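Local coordinates for aldehyde dehydrogenase family protein (Pseudomonas syringae pv. tomato, PDB 6X9L), which probably oxidises long-chain aliphatic aldehydes such as octanal to the corresponding acids, using NAD+ as the electron acceptor, at residues A[332-346]-A[360-373]. The protein carries 1 engineered substitution. Numbering follows the deposited sequence.
Sequences PIANEAQFHRVQAMI and GPGRVQGHEQGFYT
The F339 ring is carried out opposite its backbone N (chi1 174°), and the F371 ring is swung away from its own carbonyl carbon (chi1 -59°); these torsions bring the two rings together. Helix 336-351 packs here against the long loop that joins the antiparallel strands 355-358 and 376-379, at the margin of a seven-stranded mixed sheet of the aldehyde dehydrogenase fold. The rings lie obliquely to each other, with planes 37° apart. E336 N and N335 C lie over one face of the F371 ring, at the start of the helix. The F339 ring turns an edge to T373 OG1. R363 crosses F339 at about a right angle, with NH2 3.7 Å from F339 CE2, while its NH1 makes a salt bridge to E42. Just before the helix, I333 N donates to F371 O at 3.0 Å. P332 CB makes a CH-pi contact 3.9 Å from the Y372 ring centroid; H367 CB lies over the opposite face. N335 N-caps the helix, its OD1 accepting from Q338 N, and its side chain lies about 4 Å from that of W158, an NAD+-binding residue. Further along the helix, I346 packs on G360 and P361. The Q343 side chain brings its amide to the loop. Its OE1 accepts a hydrogen bond from G362 N at 2.7 Å.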
# COMPACT_ATOMS: atom_id res chain seq x y z
N PRO A 332 -18.14 -22.64 21.62
CA PRO A 332 -19.07 -21.51 21.54
C PRO A 332 -18.51 -20.40 20.65
O PRO A 332 -17.34 -20.38 20.26
CB PRO A 332 -19.19 -21.05 22.99
CG PRO A 332 -17.89 -21.45 23.62
CD PRO A 332 -17.45 -22.71 22.92
N ILE A 333 -19.41 -19.46 20.30
CA ILE A 333 -18.94 -18.20 19.78
C ILE A 333 -17.96 -17.64 20.79
O ILE A 333 -18.05 -17.93 21.99
CB ILE A 333 -20.12 -17.25 19.51
CG1 ILE A 333 -20.89 -17.75 18.31
CG2 ILE A 333 -19.63 -15.82 19.23
CD1 ILE A 333 -20.06 -17.71 17.05
N ALA A 334 -16.98 -16.87 20.30
CA ALA A 334 -15.80 -16.53 21.09
C ALA A 334 -16.08 -15.58 22.26
O ALA A 334 -15.29 -15.56 23.22
CB ALA A 334 -14.74 -15.91 20.18
N ASN A 335 -17.15 -14.79 22.21
CA ASN A 335 -17.43 -13.80 23.25
C ASN A 335 -18.84 -13.23 23.11
O ASN A 335 -19.49 -13.34 22.06
CB ASN A 335 -16.39 -12.66 23.24
CG ASN A 335 -16.16 -12.05 21.85
OD1 ASN A 335 -16.99 -11.30 21.34
ND2 ASN A 335 -14.99 -12.34 21.26
N GLU A 336 -19.28 -12.58 24.19
CA GLU A 336 -20.68 -12.16 24.31
C GLU A 336 -21.08 -11.18 23.21
O GLU A 336 -22.15 -11.30 22.61
CB GLU A 336 -20.91 -11.54 25.69
CG GLU A 336 -22.34 -11.07 25.86
CD GLU A 336 -22.74 -10.91 27.30
OE1 GLU A 336 -21.85 -10.63 28.14
OE2 GLU A 336 -23.94 -11.06 27.59
N ALA A 337 -20.23 -10.18 22.95
CA ALA A 337 -20.50 -9.25 21.86
C ALA A 337 -20.72 -9.97 20.53
O ALA A 337 -21.72 -9.76 19.85
CB ALA A 337 -19.37 -8.24 21.74
N GLN A 338 -19.79 -10.86 20.16
CA GLN A 338 -19.97 -11.59 18.90
C GLN A 338 -21.22 -12.46 18.91
O GLN A 338 -21.94 -12.54 17.91
CB GLN A 338 -18.75 -12.45 18.59
CG GLN A 338 -18.79 -13.02 17.19
CD GLN A 338 -18.84 -11.93 16.15
OE1 GLN A 338 -18.22 -10.88 16.32
NE2 GLN A 338 -19.60 -12.15 15.08
N PHE A 339 -21.49 -13.14 20.03
CA PHE A 339 -22.68 -13.97 20.16
C PHE A 339 -23.93 -13.19 19.77
O PHE A 339 -24.76 -13.67 19.00
CB PHE A 339 -22.82 -14.49 21.59
CG PHE A 339 -24.11 -15.24 21.84
CD1 PHE A 339 -24.33 -16.49 21.28
CD2 PHE A 339 -25.11 -14.70 22.66
CE1 PHE A 339 -25.51 -17.19 21.51
CE2 PHE A 339 -26.31 -15.40 22.91
CZ PHE A 339 -26.50 -16.65 22.31
N HIS A 340 -24.06 -11.97 20.32
CA HIS A 340 -25.27 -11.18 20.10
C HIS A 340 -25.34 -10.66 18.67
O HIS A 340 -26.43 -10.47 18.12
CB HIS A 340 -25.32 -10.00 21.06
CG HIS A 340 -25.50 -10.39 22.48
ND1 HIS A 340 -26.59 -11.10 22.92
CD2 HIS A 340 -24.74 -10.15 23.58
CE1 HIS A 340 -26.50 -11.29 24.23
NE2 HIS A 340 -25.38 -10.72 24.65
N ARG A 341 -24.18 -10.37 18.08
CA ARG A 341 -24.16 -9.91 16.71
C ARG A 341 -24.68 -11.01 15.78
O ARG A 341 -25.61 -10.79 15.00
CB ARG A 341 -22.74 -9.46 16.34
CG ARG A 341 -22.65 -7.97 16.00
CD ARG A 341 -21.44 -7.27 16.62
NE ARG A 341 -20.21 -8.04 16.52
CZ ARG A 341 -19.14 -7.81 17.27
NH1 ARG A 341 -19.16 -6.82 18.15
NH2 ARG A 341 -18.05 -8.56 17.13
N VAL A 342 -24.11 -12.22 15.89
CA VAL A 342 -24.55 -13.35 15.06
C VAL A 342 -26.05 -13.59 15.24
O VAL A 342 -26.80 -13.75 14.26
CB VAL A 342 -23.74 -14.60 15.42
CG1 VAL A 342 -24.27 -15.79 14.67
CG2 VAL A 342 -22.28 -14.37 15.08
N GLN A 343 -26.50 -13.63 16.49
CA GLN A 343 -27.92 -13.80 16.79
C GLN A 343 -28.78 -12.77 16.06
O GLN A 343 -29.87 -13.09 15.57
CB GLN A 343 -28.12 -13.71 18.30
CG GLN A 343 -28.90 -14.86 18.89
CD GLN A 343 -28.28 -16.21 18.64
OE1 GLN A 343 -28.98 -17.21 18.56
NE2 GLN A 343 -26.96 -16.26 18.52
N ALA A 344 -28.29 -11.53 15.96
CA ALA A 344 -29.06 -10.52 15.25
C ALA A 344 -29.10 -10.81 13.76
O ALA A 344 -30.12 -10.58 13.10
CB ALA A 344 -28.46 -9.13 15.51
N MET A 345 -27.99 -11.31 13.21
CA MET A 345 -27.95 -11.64 11.79
C MET A 345 -28.89 -12.79 11.45
O MET A 345 -29.52 -12.78 10.39
CB MET A 345 -26.51 -11.97 11.37
CG MET A 345 -25.58 -10.76 11.30
SD MET A 345 -26.41 -9.32 10.60
CE MET A 345 -26.44 -9.65 8.85
N ILE A 346 -28.97 -13.79 12.33
CA ILE A 346 -29.90 -14.90 12.11
C ILE A 346 -31.33 -14.38 12.09
O ILE A 346 -32.11 -14.67 11.17
CB ILE A 346 -29.72 -15.98 13.19
CG1 ILE A 346 -28.31 -16.56 13.15
CG2 ILE A 346 -30.69 -17.09 12.98
CD1 ILE A 346 -28.06 -17.49 14.33
N GLY A 360 -31.14 -21.85 13.60
CA GLY A 360 -32.09 -20.87 14.08
C GLY A 360 -31.50 -20.08 15.23
O GLY A 360 -30.32 -20.25 15.57
N PRO A 361 -32.28 -19.20 15.85
CA PRO A 361 -31.77 -18.43 16.98
C PRO A 361 -31.83 -19.21 18.29
O PRO A 361 -32.44 -20.28 18.39
CB PRO A 361 -32.69 -17.20 17.02
CG PRO A 361 -33.97 -17.68 16.49
CD PRO A 361 -33.62 -18.74 15.44
N GLY A 362 -31.19 -18.65 19.30
CA GLY A 362 -31.20 -19.26 20.61
C GLY A 362 -29.92 -20.01 20.92
O GLY A 362 -29.24 -20.54 20.03
N ARG A 363 -29.57 -20.04 22.20
CA ARG A 363 -28.49 -20.91 22.64
C ARG A 363 -28.79 -22.37 22.26
O ARG A 363 -29.94 -22.80 22.23
CB ARG A 363 -28.28 -20.78 24.15
CG ARG A 363 -27.26 -19.71 24.47
CD ARG A 363 -27.37 -19.16 25.87
NE ARG A 363 -27.05 -17.73 25.88
CZ ARG A 363 -26.07 -17.18 26.58
NH1 ARG A 363 -25.29 -17.93 27.35
NH2 ARG A 363 -25.87 -15.87 26.52
N VAL A 364 -27.72 -23.11 21.97
CA VAL A 364 -27.83 -24.54 21.70
C VAL A 364 -28.37 -25.26 22.93
O VAL A 364 -27.84 -25.10 24.04
CB VAL A 364 -26.47 -25.12 21.30
CG1 VAL A 364 -26.57 -26.64 21.14
CG2 VAL A 364 -25.94 -24.41 20.08
N GLN A 365 -29.40 -26.08 22.72
CA GLN A 365 -30.07 -26.75 23.83
C GLN A 365 -29.09 -27.64 24.60
O GLN A 365 -28.30 -28.37 24.00
CB GLN A 365 -31.23 -27.56 23.26
CG GLN A 365 -31.98 -28.42 24.23
CD GLN A 365 -33.19 -29.05 23.57
OE1 GLN A 365 -33.08 -29.66 22.51
NE2 GLN A 365 -34.36 -28.86 24.16
N GLY A 366 -29.13 -27.57 25.92
CA GLY A 366 -28.21 -28.34 26.74
C GLY A 366 -26.88 -27.66 27.02
O GLY A 366 -26.08 -28.19 27.81
N HIS A 367 -26.60 -26.53 26.37
CA HIS A 367 -25.50 -25.63 26.71
C HIS A 367 -26.09 -24.22 26.84
O HIS A 367 -25.79 -23.33 26.04
CB HIS A 367 -24.40 -25.66 25.67
CG HIS A 367 -23.78 -27.00 25.52
ND1 HIS A 367 -24.20 -27.92 24.57
CD2 HIS A 367 -22.77 -27.60 26.20
CE1 HIS A 367 -23.46 -29.01 24.67
NE2 HIS A 367 -22.59 -28.84 25.64
N GLU A 368 -26.96 -24.04 27.85
CA GLU A 368 -27.55 -22.73 28.07
C GLU A 368 -26.54 -21.75 28.66
O GLU A 368 -26.60 -20.55 28.37
CB GLU A 368 -28.78 -22.85 28.97
CG GLU A 368 -30.07 -23.26 28.22
CD GLU A 368 -30.12 -24.74 27.81
OE1 GLU A 368 -29.53 -25.59 28.52
OE2 GLU A 368 -30.76 -25.06 26.78
N GLN A 369 -25.59 -22.23 29.47
CA GLN A 369 -24.45 -21.42 29.88
C GLN A 369 -23.36 -21.49 28.81
O GLN A 369 -22.96 -22.59 28.40
CB GLN A 369 -23.93 -21.92 31.23
CG GLN A 369 -23.36 -20.84 32.10
CD GLN A 369 -22.28 -21.37 33.02
OE1 GLN A 369 -21.76 -22.46 32.80
NE2 GLN A 369 -21.94 -20.60 34.06
N GLY A 370 -22.87 -20.33 28.37
CA GLY A 370 -21.90 -20.28 27.29
C GLY A 370 -22.51 -19.82 25.97
O GLY A 370 -23.68 -20.08 25.67
N PHE A 371 -21.69 -19.14 25.17
CA PHE A 371 -22.19 -18.49 23.95
C PHE A 371 -22.38 -19.45 22.80
O PHE A 371 -22.03 -19.16 21.66
CB PHE A 371 -21.24 -17.35 23.58
CG PHE A 371 -21.12 -16.33 24.68
CD1 PHE A 371 -22.28 -15.74 25.21
CD2 PHE A 371 -19.90 -16.04 25.24
CE1 PHE A 371 -22.19 -14.85 26.25
CE2 PHE A 371 -19.81 -15.15 26.29
CZ PHE A 371 -20.97 -14.55 26.80
N TYR A 372 -22.97 -20.59 23.10
CA TYR A 372 -23.13 -21.65 22.12
C TYR A 372 -24.20 -21.27 21.11
O TYR A 372 -25.34 -20.99 21.49
CB TYR A 372 -23.48 -22.95 22.85
CG TYR A 372 -22.36 -23.48 23.71
CD1 TYR A 372 -21.36 -24.29 23.16
CD2 TYR A 372 -22.28 -23.18 25.06
CE1 TYR A 372 -20.33 -24.78 23.94
CE2 TYR A 372 -21.27 -23.67 25.84
CZ TYR A 372 -20.29 -24.47 25.27
OH TYR A 372 -19.28 -24.95 26.05
N THR A 373 -23.85 -21.29 19.83
CA THR A 373 -24.74 -20.83 18.76
C THR A 373 -25.06 -21.98 17.82
O THR A 373 -24.19 -22.81 17.52
CB THR A 373 -24.09 -19.65 18.00
OG1 THR A 373 -24.06 -18.49 18.85
CG2 THR A 373 -24.86 -19.31 16.75
O HOH W 1 -28.36 -19.67 17.61